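Local coordinates for protein heme oxygenase 1 (Synechocystis sp., PDB 1WE1) that probably catalyses the oxygen-dependent opening of the heme ring to biliverdin, carbon monoxide and free iron, a step toward the photosynthetic antenna pigments, at residues Leu138-Ile141 with Ala142-Met146; Gly151-Ala154 with Phe155-Phe158. One frame throughout, in Å; residues are numbered along the deposited sequence.

Contact 1: Leu138-Ile141 with Ala142-Met146; sequences LKKI and AQNAM
Lys139 and Gln143 meet one turn apart near the C-terminal end of helix 120-146, the glycine-rich distal helix of the heme oxygenase fold. Four successive i to i+4 backbone bonds run through this part of the helix. The bond from Gln143 N to Lys139 O is 2.8 Å long and the straightest, with an N-H...O angle of 171°. On the better-packed side, the Lys139 chain stays extended beyond CG, and the Gln143 amide slants across its far half, with OE1 3.0 Å from Lys139 CE and 3.6 Å from Lys139 NZ. Gln143 CG lies anti to its own carbonyl carbon (chi1 -81°), which brings that methylene within 3.3 Å of Lys139 O and turns the amide back toward the lysine. The ammonium itself is salt-bridged to Glu157, and both side chains also touch Thr153 in the following loop. With an alanine at Gln143, Lys139 CE and Thr153 would probably lose the amide lying against them, opening a gap between helix and loop. Ala142 is buried, with Ala142 CB 3.3 Å from Leu138 O. Leu138 itself points away from this turn and touches the heme, while Ile141 meets Phe29 and Leu30 of helix 24-30. The solvent side is looser: Lys140 and Asn144 are exposed and run side by side in the same direction, Asn144 ND2 lying 3.2 Å from Lys140 CG. Asn144 ND2 is also 3.5 Å from Lys140 O, but the angle is too poor for a hydrogen bond. Further along, Ala145 CB sits over the preceding turn, 3.2 Å from Ile141 O.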
loop_
_atom_site.group_PDB
_atom_site.type_symbol
_atom_site.label_atom_id
_atom_site.label_comp_id
_atom_site.label_asym_id
_atom_site.label_seq_id
_atom_site.Cartn_x
_atom_site.Cartn_y
_atom_site.Cartn_z
ATOM N N LEU A 138 0.416 -4.776 11.273
ATOM C CA LEU A 138 0.793 -3.366 11.171
ATOM C C LEU A 138 -0.069 -2.444 12.038
ATOM O O LEU A 138 0.424 -1.462 12.606
ATOM C CB LEU A 138 0.719 -2.921 9.702
ATOM C CG LEU A 138 1.645 -3.725 8.784
ATOM C CD1 LEU A 138 1.323 -3.438 7.320
ATOM C CD2 LEU A 138 3.101 -3.391 9.118
ATOM N N LYS A 139 -1.353 -2.774 12.133
ATOM C CA LYS A 139 -2.297 -1.984 12.903
ATOM C C LYS A 139 -1.932 -1.967 14.383
ATOM O O LYS A 139 -1.843 -0.898 14.985
ATOM C CB LYS A 139 -3.715 -2.525 12.728
ATOM C CG LYS A 139 -4.768 -1.612 13.300
ATOM C CD LYS A 139 -6.112 -2.295 13.444
ATOM C CE LYS A 139 -7.108 -1.349 14.110
ATOM N NZ LYS A 139 -8.342 -2.049 14.582
ATOM N N LYS A 140 -1.714 -3.140 14.974
ATOM C CA LYS A 140 -1.359 -3.179 16.384
ATOM C C LYS A 140 -0.027 -2.464 16.630
ATOM O O LYS A 140 0.079 -1.632 17.529
ATOM C CB LYS A 140 -1.294 -4.622 16.917
ATOM C CG LYS A 140 -1.014 -4.671 18.434
ATOM C CD LYS A 140 -1.084 -6.064 19.041
ATOM C CE LYS A 140 -2.523 -6.566 19.120
ATOM N NZ LYS A 140 -2.620 -7.886 19.811
ATOM N N ILE A 141 0.986 -2.773 15.834
ATOM C CA ILE A 141 2.278 -2.121 16.001
ATOM C C ILE A 141 2.151 -0.596 15.961
ATOM O O ILE A 141 2.799 0.099 16.728
ATOM C CB ILE A 141 3.279 -2.563 14.914
ATOM C CG1 ILE A 141 3.707 -4.013 15.174
ATOM C CG2 ILE A 141 4.483 -1.622 14.906
ATOM C CD1 ILE A 141 4.665 -4.576 14.159
ATOM N N ALA A 142 1.314 -0.094 15.060
ATOM C CA ALA A 142 1.096 1.335 14.925
ATOM C C ALA A 142 0.385 1.841 16.172
ATOM O O ALA A 142 0.858 2.769 16.838
ATOM C CB ALA A 142 0.257 1.612 13.700
ATOM N N GLN A 143 -0.755 1.227 16.474
ATOM C CA GLN A 143 -1.555 1.570 17.647
ATOM C C GLN A 143 -0.736 1.575 18.947
ATOM O O GLN A 143 -0.951 2.413 19.819
ATOM C CB GLN A 143 -2.710 0.581 17.802
ATOM C CG GLN A 143 -3.915 0.867 16.926
ATOM C CD GLN A 143 -4.993 -0.220 17.035
ATOM O OE1 GLN A 143 -6.143 -0.019 16.625
ATOM N NE2 GLN A 143 -4.616 -1.379 17.580
ATOM N N ASN A 144 0.197 0.637 19.078
ATOM C CA ASN A 144 1.010 0.576 20.282
ATOM C C ASN A 144 2.122 1.622 20.311
ATOM O O ASN A 144 2.345 2.277 21.334
ATOM C CB ASN A 144 1.620 -0.822 20.463
ATOM C CG ASN A 144 0.634 -1.821 21.069
ATOM O OD1 ASN A 144 -0.182 -1.466 21.933
ATOM N ND2 ASN A 144 0.714 -3.077 20.633
ATOM N N ALA A 145 2.799 1.788 19.180
ATOM C CA ALA A 145 3.900 2.728 19.085
ATOM C C ALA A 145 3.505 4.205 19.060
ATOM O O ALA A 145 4.356 5.070 19.228
ATOM C CB ALA A 145 4.729 2.395 17.871
ATOM N N MET A 146 2.224 4.493 18.863
ATOM C CA MET A 146 1.762 5.878 18.802
ATOM C C MET A 146 0.552 6.158 19.700
ATOM O O MET A 146 0.108 7.301 19.823
ATOM C CB MET A 146 1.414 6.250 17.351
ATOM C CG MET A 146 2.610 6.451 16.430
ATOM S SD MET A 146 2.160 6.635 14.671
ATOM C CE MET A 146 1.210 8.091 14.736
#

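Contact 2: Gly151-Ala154 with Phe155-Phe158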
loop_
_atom_site.group_PDB
_atom_site.type_symbol
_atom_site.label_atom_id
_atom_site.label_comp_id
_atom_site.label_asym_id
_atom_site.label_seq_id
_atom_site.Cartn_x
_atom_site.Cartn_y
_atom_site.Cartn_z
ATOM N N GLY A 151 -8.823 5.619 16.132
ATOM C CA GLY A 151 -8.587 6.650 15.142
ATOM C C GLY A 151 -7.132 6.593 14.713
ATOM O O GLY A 151 -6.244 6.330 15.531
ATOM N N GLY A 152 -6.881 6.822 13.429
ATOM C CA GLY A 152 -5.517 6.788 12.940
ATOM C C GLY A 152 -5.132 5.480 12.276
ATOM O O GLY A 152 -4.030 5.361 11.740
ATOM N N THR A 153 -6.027 4.498 12.301
ATOM C CA THR A 153 -5.741 3.207 11.685
ATOM C C THR A 153 -6.881 2.682 10.818
ATOM O O THR A 153 -6.989 1.490 10.587
ATOM C CB THR A 153 -5.407 2.139 12.748
ATOM O OG1 THR A 153 -6.486 2.045 13.687
ATOM C CG2 THR A 153 -4.130 2.503 13.488
ATOM N N ALA A 154 -7.728 3.575 10.328
ATOM C CA ALA A 154 -8.845 3.166 9.492
ATOM C C ALA A 154 -8.381 2.427 8.223
ATOM O O ALA A 154 -9.142 1.660 7.620
ATOM C CB ALA A 154 -9.671 4.392 9.119
ATOM N N PHE A 155 -7.126 2.660 7.840
ATOM C CA PHE A 155 -6.524 2.060 6.649
ATOM C C PHE A 155 -6.331 0.549 6.715
ATOM O O PHE A 155 -6.383 -0.131 5.698
ATOM C CB PHE A 155 -5.174 2.725 6.365
ATOM C CG PHE A 155 -4.409 2.100 5.228
ATOM C CD1 PHE A 155 -3.200 1.458 5.459
ATOM C CD2 PHE A 155 -4.887 2.177 3.918
ATOM C CE1 PHE A 155 -2.478 0.906 4.404
ATOM C CE2 PHE A 155 -4.172 1.627 2.853
ATOM C CZ PHE A 155 -2.969 0.993 3.094
ATOM N N TYR A 156 -6.104 0.026 7.910
ATOM C CA TYR A 156 -5.893 -1.404 8.098
ATOM C C TYR A 156 -7.220 -2.158 8.335
ATOM O O TYR A 156 -7.241 -3.384 8.473
ATOM C CB TYR A 156 -4.949 -1.606 9.289
ATOM C CG TYR A 156 -3.631 -0.872 9.159
ATOM C CD1 TYR A 156 -2.630 -1.339 8.300
ATOM C CD2 TYR A 156 -3.385 0.296 9.883
ATOM C CE1 TYR A 156 -1.417 -0.663 8.163
ATOM C CE2 TYR A 156 -2.170 0.986 9.757
ATOM C CZ TYR A 156 -1.194 0.502 8.895
ATOM O OH TYR A 156 -0.007 1.186 8.742
ATOM N N GLU A 157 -8.325 -1.424 8.365
ATOM C CA GLU A 157 -9.626 -2.024 8.611
ATOM C C GLU A 157 -10.518 -2.088 7.378
ATOM O O GLU A 157 -10.967 -1.058 6.867
ATOM C CB GLU A 157 -10.356 -1.246 9.710
ATOM C CG GLU A 157 -9.593 -1.129 11.023
ATOM C CD GLU A 157 -10.048 0.063 11.864
ATOM O OE1 GLU A 157 -9.463 0.282 12.954
ATOM O OE2 GLU A 157 -10.984 0.785 11.433
ATOM N N PHE A 158 -10.775 -3.302 6.904
ATOM C CA PHE A 158 -11.654 -3.487 5.759
ATOM C C PHE A 158 -13.052 -3.707 6.327
ATOM O O PHE A 158 -13.412 -4.799 6.764
ATOM C CB PHE A 158 -11.210 -4.684 4.903
ATOM C CG PHE A 158 -9.935 -4.437 4.133
ATOM C CD1 PHE A 158 -8.695 -4.574 4.746
ATOM C CD2 PHE A 158 -9.982 -4.016 2.810
ATOM C CE1 PHE A 158 -7.519 -4.288 4.052
ATOM C CE2 PHE A 158 -8.814 -3.729 2.108
ATOM C CZ PHE A 158 -7.579 -3.863 2.730
#
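Thr153 and Ala154 lead the chain into two overlapping beta-turns, each closed by a backbone bond. The bond from Tyr156 N to Thr153 O is 3.2 Å long, that from Glu157 N to Ala154 O 3.3 Å. Both donors stand well above the plane of the carbonyl they meet, and the C=O...N angle falls from 126° in the first to 109° in the second, a geometry that goes with tight turns. Just before them, Gly151 and Gly152 have positive phi angles at which a side chain would press on the carbonyl oxygen of the preceding residue. In the side chains, Thr153 CB lies at the edge of the Tyr156 ring, in its plane and 4.0 Å from Tyr156 CD2. Phe155 CD1 comes over one face of the same ring, 3.9 Å above the plane and offset toward the rim. Thr153 OG1 sits between its backbone N and carbonyl carbon (chi1 56°), and the Glu157 chain folds back obliquely across this residue. Glu157 OE1 comes to 3.5 Å from Thr153 OG1, while Glu157 OE2 lies 3.7 Å from Ala154 CA. These are contacts only; the charge of the acid is met by Lys139. The turns are wedged between helices, no strands being present. Asp83 of helix 77-88 accepts bonds from Ala154 N and Phe155 N, one on each carboxylate oxygen, and Tyr87 of that helix bonds to Gly152 O. Tyr156 OH bonds to Tyr39 OH of helix 36-59, and on the side of helix 120-146 Phe155 touches Asp131.

Overall arrangement
Contact 1 forms the last turns of helix 120-146, at the surface, whereas contact 2 is a buried pair of turns in the loop leading on to helix 164-176; their centres are about 11 Å apart. The helix bonds its own backbone; Lys140 and Asn144 face solvent, while Lys139 and Gln143 reach toward the loop. In the loop, by contrast, several peptide groups bond to side chains of helix 77-88 (Asp83, Tyr87) and to Arg76, and the Phe155 and Tyr156 rings are buried. The two contacts join through the salt bridge between Lys139 NZ and Glu157 OE1, 3.1 Å long, and through Leu138 CB, 3.5 Å from Tyr156 CE1. Leu138 thus has the heme and this loop as neighbours.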